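Side-chain contact in general secretion pathway protein D (Pseudomonas aeruginosa, PDB 4E9J), which forms the outer-membrane channel of the type II secretion system, the deposited piece being its periplasmic N0, N1 and N2 domains: residues Leu66-Gln71 and Pro146-Leu151. Sequence-based numbering, arbitrary orientation.
Sequences LSEVYQ and PSANAL
Glu68, in the first turn of helix 66-79, faces Ala148 with their CA atoms 7.7 Å apart, where the N0 helix meets the turn of a β-hairpin in N1. That hairpin joins strands 141-145 and 150-155, and Asn149 and Ala150 form a G1 β bulge opposite Val145. A single direct hydrogen bond joins the two segments: Ser147 OG donates to Glu68 OE2 at 2.6 Å, and OE2 accepts through its anti lone pair, the one turned away from OE1. OE1 takes a separate hydrogen bond from the backbone N of Ser65, just before the helix, so the carboxylate is gripped through both oxygens and its rotation is restrained. With chi1 at 51°, Ser147 OG sits between its own N and carbonyl carbon and points at the carboxylate. The methyl of Ala148 sits against the carboxylate, its CB 3.7 Å from Glu68 CD. One turn further along the helix, Gln71 extends toward the same serine but stops short of a direct bond, NE2 lying 4.1 Å from Ser147 OG, and a water closes the gap; its side chain and that of Glu68 also touch Val145. Gln71 NE2 donates to the water at 2.9 Å, and this water in turn donates to Ser147 OG at 2.6 Å.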
# COMPACT_ATOMS: atom_id res chain seq x y z
N LEU A 66 9.19 5.73 -22.81
CA LEU A 66 9.78 4.39 -22.76
C LEU A 66 9.75 3.81 -21.34
O LEU A 66 9.34 2.66 -21.14
CB LEU A 66 11.24 4.47 -23.28
CG LEU A 66 12.03 3.18 -23.35
CD1 LEU A 66 11.33 2.16 -24.21
CD2 LEU A 66 13.44 3.44 -23.89
N SER A 67 10.15 4.64 -20.35
CA SER A 67 10.17 4.24 -18.94
C SER A 67 8.76 3.98 -18.42
O SER A 67 8.57 3.06 -17.63
CB SER A 67 10.88 5.30 -18.10
OG SER A 67 10.15 6.52 -18.06
N GLU A 68 7.77 4.77 -18.87
CA GLU A 68 6.38 4.55 -18.46
C GLU A 68 5.78 3.30 -19.10
O GLU A 68 4.95 2.64 -18.46
CB GLU A 68 5.51 5.80 -18.66
CG GLU A 68 6.00 7.01 -17.88
CD GLU A 68 5.58 8.37 -18.41
OE1 GLU A 68 5.10 8.45 -19.57
OE2 GLU A 68 5.75 9.37 -17.67
N VAL A 69 6.21 2.92 -20.32
CA VAL A 69 5.77 1.68 -20.97
C VAL A 69 6.28 0.49 -20.14
O VAL A 69 5.57 -0.49 -19.95
CB VAL A 69 6.24 1.59 -22.45
CG1 VAL A 69 6.07 0.18 -23.03
CG2 VAL A 69 5.50 2.62 -23.32
N TYR A 70 7.52 0.60 -19.63
CA TYR A 70 8.10 -0.44 -18.79
C TYR A 70 7.33 -0.56 -17.46
O TYR A 70 7.07 -1.68 -17.02
CB TYR A 70 9.59 -0.19 -18.55
CG TYR A 70 10.28 -1.43 -18.01
CD1 TYR A 70 10.59 -2.50 -18.84
CD2 TYR A 70 10.54 -1.56 -16.65
CE1 TYR A 70 11.19 -3.66 -18.35
CE2 TYR A 70 11.15 -2.71 -16.15
CZ TYR A 70 11.46 -3.76 -17.00
OH TYR A 70 12.04 -4.92 -16.53
N GLN A 71 6.90 0.57 -16.86
CA GLN A 71 6.08 0.53 -15.64
C GLN A 71 4.74 -0.18 -15.93
O GLN A 71 4.29 -1.01 -15.13
CB GLN A 71 5.79 1.94 -15.09
CG GLN A 71 6.98 2.66 -14.47
CD GLN A 71 6.57 4.07 -14.08
OE1 GLN A 71 5.68 4.26 -13.23
NE2 GLN A 71 7.15 5.08 -14.72
N PRO A 146 3.66 8.55 -11.49
CA PRO A 146 3.77 10.00 -11.21
C PRO A 146 4.33 10.89 -12.33
O PRO A 146 3.88 12.02 -12.42
CB PRO A 146 4.63 10.08 -9.95
CG PRO A 146 4.83 8.72 -9.48
CD PRO A 146 4.39 7.74 -10.49
N SER A 147 5.21 10.38 -13.20
CA SER A 147 5.77 11.16 -14.30
C SER A 147 4.75 11.53 -15.38
O SER A 147 4.91 12.55 -16.05
CB SER A 147 6.98 10.46 -14.91
OG SER A 147 6.74 9.10 -15.27
N ALA A 148 3.68 10.72 -15.54
CA ALA A 148 2.59 10.99 -16.49
C ALA A 148 1.33 11.47 -15.76
O ALA A 148 0.32 11.74 -16.41
CB ALA A 148 2.28 9.74 -17.28
N ASN A 149 1.38 11.58 -14.41
CA ASN A 149 0.26 11.89 -13.52
C ASN A 149 -0.94 10.98 -13.86
O ASN A 149 -2.08 11.43 -14.05
CB ASN A 149 -0.11 13.38 -13.50
CG ASN A 149 -0.81 13.76 -12.22
OD1 ASN A 149 -0.26 13.55 -11.14
ND2 ASN A 149 -2.00 14.32 -12.27
N ALA A 150 -0.63 9.68 -13.94
CA ALA A 150 -1.59 8.67 -14.31
C ALA A 150 -1.62 7.55 -13.29
O ALA A 150 -0.68 7.36 -12.51
CB ALA A 150 -1.24 8.12 -15.69
N LEU A 151 -2.73 6.82 -13.30
CA LEU A 151 -2.98 5.64 -12.47
C LEU A 151 -3.04 4.43 -13.40
O LEU A 151 -3.64 4.55 -14.46
CB LEU A 151 -4.36 5.75 -11.80
CG LEU A 151 -4.52 6.79 -10.71
CD1 LEU A 151 -5.99 6.97 -10.35
CD2 LEU A 151 -3.73 6.41 -9.48
O HOH W 1 6.30 7.48 -13.26